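Local structure of cytidine deaminase (Mycobacterium tuberculosis, 4WIG) at residues A[28-41]-A[65-79]. The protein catalyses the zinc-dependent hydrolytic deamination of cytidine and 2'-deoxycytidine to uridine and 2'-deoxyuridine, working as a homotetramer. The protein carries 1 engineered substitution. Residues are numbered along the deposited sequence; the frame is centred on the assembly and turned at random. Where two conformers were deposited one is given.
Sequences AVGAAALVDDGRVV and LHSTGGGRLLALACV
Arg-39 leaves its backbone with CG between N and the carbonyl carbon (chi1 76°), then runs extended from CG to NE, which delivers its guanidinium to the turn after helix 57-67. There it meets Thr-68 side-on: NE and NH2 both donate to OG1, at 3.0 and 2.9 Å, with OG1 lying about 15° out of the guanidinium plane and also bonded to Ala-64 O. NH2 reaches Gly-70 O almost in that plane (2.9 Å), and a water bridges NH1 to the same carbonyl. These bonds to Thr-68 and Gly-70 largely fix the group's rotation. Asp-37 OD1 adds a salt bridge to NH1, its hydrogen bond weak in geometry, and OD2 closes an Asx turn on Arg-39 N. Thr-68 O sits above one face, offset toward the rim; in the conformer given, Val-35 CG2 covers the other and CG1 packs on Leu-65 CD1.

Alongside runs an antiparallel ladder, with straight paired bonds at Gly-30/Val-79 and Ala-32/Ala-77. A classic bulge breaks its register where Leu-74 and Ala-75 face Leu-34: Leu-74 N donates to Leu-34 O, and Leu-34 N to Ala-75 O; beyond it Asp-36 N donates to Arg-72 O. At the far end Val-29 CG1 touches Cys-78 SG (3.5 Å); the Cys-78 side chain lies about 7 Å from the zinc ion and about 4 Å from that of Glu-58, the probable proton donor. Strand 29-35 thus lies between strands 40-44 and 73-80, with Ala-31 and Ala-33 against helix 57-67, Leu-73 and Leu-76 on helix 90-100, and Ala-32, Ala-75 and Val-79 against helix 6-17.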
loop_
_atom_site.group_PDB
_atom_site.type_symbol
_atom_site.label_atom_id
_atom_site.label_comp_id
_atom_site.label_asym_id
_atom_site.label_seq_id
_atom_site.Cartn_x
_atom_site.Cartn_y
_atom_site.Cartn_z
ATOM N N ALA A 28 15.543 -0.008 11.112
ATOM C CA ALA A 28 15.943 -1.075 10.186
ATOM C C ALA A 28 15.246 -2.367 10.556
ATOM O O ALA A 28 15.133 -2.695 11.721
ATOM C CB ALA A 28 17.443 -1.285 10.193
ATOM N N VAL A 29 14.749 -3.070 9.548
ATOM C CA VAL A 29 14.133 -4.371 9.769
ATOM C C VAL A 29 14.681 -5.329 8.739
ATOM O O VAL A 29 14.834 -4.958 7.598
ATOM C CB VAL A 29 12.609 -4.313 9.662
ATOM C CG1 VAL A 29 12.014 -5.704 9.841
ATOM C CG2 VAL A 29 12.045 -3.352 10.701
ATOM N N GLY A 30 14.981 -6.560 9.157
ATOM C CA GLY A 30 15.387 -7.600 8.225
ATOM C C GLY A 30 14.549 -8.838 8.443
ATOM O O GLY A 30 14.065 -9.067 9.554
ATOM N N ALA A 31 14.378 -9.641 7.397
ATOM C CA ALA A 31 13.666 -10.883 7.536
ATOM C C ALA A 31 14.304 -11.965 6.692
ATOM O O ALA A 31 14.934 -11.678 5.680
ATOM C CB ALA A 31 12.201 -10.696 7.168
ATOM N N ALA A 32 14.143 -13.203 7.129
ATOM C CA ALA A 32 14.655 -14.351 6.400
ATOM C C ALA A 32 13.676 -15.499 6.546
ATOM O O ALA A 32 13.091 -15.695 7.615
ATOM C CB ALA A 32 16.018 -14.752 6.930
ATOM N N ALA A 33 13.497 -16.251 5.465
ATOM C CA ALA A 33 12.545 -17.343 5.450
ATOM C C ALA A 33 13.129 -18.572 4.785
ATOM O O ALA A 33 13.879 -18.471 3.797
ATOM C CB ALA A 33 11.257 -16.925 4.747
ATOM N N LEU A 34 12.795 -19.719 5.369
ATOM C CA LEU A 34 13.087 -21.020 4.803
ATOM C C LEU A 34 11.969 -21.379 3.830
ATOM O O LEU A 34 10.781 -21.373 4.192
ATOM C CB LEU A 34 13.126 -22.063 5.902
ATOM C CG LEU A 34 13.400 -23.511 5.514
ATOM C CD1 LEU A 34 14.821 -23.668 5.001
ATOM C CD2 LEU A 34 13.135 -24.407 6.714
ATOM N N VAL A 35 12.378 -21.707 2.615
ATOM C CA VAL A 35 11.466 -22.110 1.546
ATOM C C VAL A 35 11.383 -23.634 1.536
ATOM O O VAL A 35 12.281 -24.311 2.058
ATOM C CB VAL A 35 11.955 -21.565 0.192
ATOM C CG1 VAL A 35 10.920 -21.806 -0.902
ATOM C CG2 VAL A 35 12.273 -20.076 0.313
ATOM N N ASP A 36 10.294 -24.181 0.993
ATOM C CA ASP A 36 10.114 -25.643 0.984
ATOM C C ASP A 36 11.087 -26.482 0.147
ATOM O O ASP A 36 11.047 -27.714 0.229
ATOM C CB ASP A 36 8.667 -26.006 0.623
ATOM C CG ASP A 36 8.247 -25.518 -0.753
ATOM O OD1 ASP A 36 7.115 -25.849 -1.152
ATOM O OD2 ASP A 36 9.000 -24.794 -1.431
ATOM N N ASP A 37 11.952 -25.846 -0.636
ATOM C CA ASP A 37 13.057 -26.562 -1.296
ATOM C C ASP A 37 14.345 -26.493 -0.468
ATOM O O ASP A 37 15.395 -26.989 -0.897
ATOM C CB ASP A 37 13.300 -26.007 -2.699
ATOM C CG ASP A 37 13.931 -24.633 -2.681
ATOM O OD1 ASP A 37 14.505 -24.230 -3.709
ATOM O OD2 ASP A 37 13.856 -23.953 -1.637
ATOM N N GLY A 38 14.262 -25.864 0.704
ATOM C CA GLY A 38 15.382 -25.769 1.622
ATOM C C GLY A 38 16.254 -24.533 1.487
ATOM O O GLY A 38 17.171 -24.366 2.281
ATOM N N ARG A 39 16.008 -23.672 0.497
ATOM C CA ARG A 39 16.805 -22.444 0.372
ATOM C C ARG A 39 16.264 -21.403 1.331
ATOM O O ARG A 39 15.141 -21.523 1.818
ATOM C CB ARG A 39 16.846 -21.894 -1.061
ATOM C CG ARG A 39 15.587 -21.180 -1.525
ATOM C CD ARG A 39 15.696 -20.694 -2.961
ATOM N NE ARG A 39 14.546 -19.896 -3.380
ATOM C CZ ARG A 39 13.352 -20.373 -3.738
ATOM N NH1 ARG A 39 13.089 -21.680 -3.738
ATOM N NH2 ARG A 39 12.403 -19.534 -4.114
ATOM N N VAL A 40 17.081 -20.397 1.611
ATOM C CA VAL A 40 16.679 -19.290 2.462
ATOM C C VAL A 40 16.639 -18.013 1.624
ATOM O O VAL A 40 17.545 -17.753 0.837
ATOM C CB VAL A 40 17.631 -19.136 3.666
ATOM C CG1 VAL A 40 17.365 -17.836 4.425
ATOM C CG2 VAL A 40 17.476 -20.324 4.607
ATOM N N VAL A 41 15.576 -17.228 1.783
ATOM C CA VAL A 41 15.455 -15.948 1.089
ATOM C C VAL A 41 15.367 -14.842 2.133
ATOM O O VAL A 41 14.923 -15.092 3.253
ATOM C CB VAL A 41 14.227 -15.930 0.151
ATOM C CG1 VAL A 41 14.431 -16.937 -0.964
ATOM C CG2 VAL A 41 12.937 -16.237 0.900
ATOM N N LEU A 65 11.242 -14.606 -2.847
ATOM C CA LEU A 65 10.696 -15.948 -3.056
ATOM C C LEU A 65 10.374 -16.176 -4.532
ATOM O O LEU A 65 10.762 -17.192 -5.122
ATOM C CB LEU A 65 9.443 -16.149 -2.200
ATOM C CG LEU A 65 8.580 -17.382 -2.435
ATOM C CD1 LEU A 65 9.358 -18.656 -2.160
ATOM C CD2 LEU A 65 7.331 -17.325 -1.567
ATOM N N HIS A 66 9.666 -15.227 -5.126
ATOM C CA HIS A 66 9.195 -15.382 -6.498
ATOM C C HIS A 66 10.191 -14.954 -7.563
ATOM O O HIS A 66 9.966 -15.196 -8.747
ATOM C CB HIS A 66 7.827 -14.730 -6.654
ATOM C CG HIS A 66 6.775 -15.469 -5.893
ATOM N ND1 HIS A 66 6.430 -16.766 -6.202
ATOM C CD2 HIS A 66 6.081 -15.149 -4.781
ATOM C CE1 HIS A 66 5.524 -17.195 -5.345
ATOM N NE2 HIS A 66 5.298 -16.233 -4.470
ATOM N N SER A 67 11.301 -14.362 -7.137
ATOM C CA SER A 67 12.421 -14.068 -8.026
ATOM C C SER A 67 13.450 -15.197 -8.072
ATOM O O SER A 67 14.351 -15.174 -8.909
ATOM C CB SER A 67 13.106 -12.786 -7.571
ATOM O OG SER A 67 12.230 -11.693 -7.728
ATOM N N THR A 68 13.320 -16.170 -7.172
ATOM C CA THR A 68 14.310 -17.229 -7.019
ATOM C C THR A 68 13.720 -18.625 -7.216
ATOM O O THR A 68 14.297 -19.613 -6.765
ATOM C CB THR A 68 15.003 -17.134 -5.633
ATOM O OG1 THR A 68 14.031 -17.166 -4.577
ATOM C CG2 THR A 68 15.821 -15.852 -5.533
ATOM N N GLY A 69 12.571 -18.711 -7.887
ATOM C CA GLY A 69 11.983 -20.002 -8.243
ATOM C C GLY A 69 10.630 -20.295 -7.636
ATOM O O GLY A 69 10.039 -21.342 -7.907
ATOM N N GLY A 70 10.125 -19.385 -6.807
ATOM C CA GLY A 70 8.830 -19.571 -6.187
ATOM C C GLY A 70 8.865 -20.641 -5.116
ATOM O O GLY A 70 9.933 -21.010 -4.619
ATOM N N GLY A 71 7.685 -21.139 -4.772
ATOM C CA GLY A 71 7.540 -22.156 -3.743
ATOM C C GLY A 71 6.721 -21.647 -2.574
ATOM O O GLY A 71 6.008 -20.650 -2.687
ATOM N N ARG A 72 6.821 -22.360 -1.457
ATOM C CA ARG A 72 6.074 -22.062 -0.246
ATOM C C ARG A 72 7.032 -21.758 0.903
ATOM O O ARG A 72 8.083 -22.382 1.010
ATOM C CB ARG A 72 5.201 -23.262 0.146
ATOM C CG ARG A 72 4.128 -23.626 -0.873
ATOM C CD ARG A 72 2.924 -22.697 -0.789
ATOM N NE ARG A 72 2.141 -22.917 0.429
ATOM C CZ ARG A 72 1.093 -22.174 0.796
ATOM N NH1 ARG A 72 0.693 -21.152 0.045
ATOM N NH2 ARG A 72 0.445 -22.452 1.927
ATOM N N LEU A 73 6.660 -20.809 1.762
ATOM C CA LEU A 73 7.457 -20.491 2.956
ATOM C C LEU A 73 7.084 -21.436 4.088
ATOM O O LEU A 73 5.900 -21.670 4.325
ATOM C CB LEU A 73 7.215 -19.049 3.400
ATOM C CG LEU A 73 7.477 -17.963 2.356
ATOM C CD1 LEU A 73 7.151 -16.605 2.951
ATOM C CD2 LEU A 73 8.905 -18.008 1.840
ATOM N N LEU A 74 8.097 -21.967 4.779
ATOM C CA LEU A 74 7.908 -22.854 5.933
ATOM C C LEU A 74 8.119 -22.162 7.280
ATOM O O LEU A 74 7.475 -22.507 8.277
ATOM C CB LEU A 74 8.868 -24.039 5.837
ATOM C CG LEU A 74 8.685 -24.944 4.614
ATOM C CD1 LEU A 74 9.616 -26.140 4.700
ATOM C CD2 LEU A 74 7.242 -25.402 4.459
ATOM N N ALA A 75 9.029 -21.196 7.301
ATOM C CA ALA A 75 9.428 -20.523 8.525
ATOM C C ALA A 75 10.024 -19.169 8.177
ATOM O O ALA A 75 10.717 -19.054 7.170
ATOM C CB ALA A 75 10.442 -21.373 9.270
ATOM N N LEU A 76 9.728 -18.165 8.998
ATOM C CA LEU A 76 10.244 -16.830 8.853
ATOM C C LEU A 76 10.665 -16.223 10.213
ATOM O O LEU A 76 9.955 -16.344 11.201
ATOM C CB LEU A 76 9.179 -15.937 8.187
ATOM C CG LEU A 76 9.591 -14.492 7.919
ATOM C CD1 LEU A 76 9.039 -13.991 6.595
ATOM C CD2 LEU A 76 9.162 -13.568 9.047
ATOM N N ALA A 77 11.820 -15.555 10.236
ATOM C CA ALA A 77 12.238 -14.716 11.363
ATOM C C ALA A 77 12.335 -13.263 10.899
ATOM O O ALA A 77 12.837 -12.992 9.813
ATOM C CB ALA A 77 13.593 -15.173 11.921
ATOM N N CYS A 78 11.849 -12.347 11.730
ATOM C CA CYS A 78 11.914 -10.907 11.470
ATOM C C CYS A 78 12.551 -10.238 12.678
ATOM O O CYS A 78 12.145 -10.482 13.800
ATOM C CB CYS A 78 10.508 -10.356 11.287
ATOM S SG CYS A 78 10.430 -8.620 10.811
ATOM N N VAL A 79 13.550 -9.404 12.443
ATOM C CA VAL A 79 14.267 -8.740 13.520
ATOM C C VAL A 79 14.468 -7.267 13.212
ATOM O O VAL A 79 14.450 -6.850 12.053
ATOM C CB VAL A 79 15.645 -9.404 13.792
ATOM C CG1 VAL A 79 15.462 -10.888 14.143
ATOM C CG2 VAL A 79 16.562 -9.233 12.586
HETATM O O HOH W 1 11.131 -23.658 -4.702
#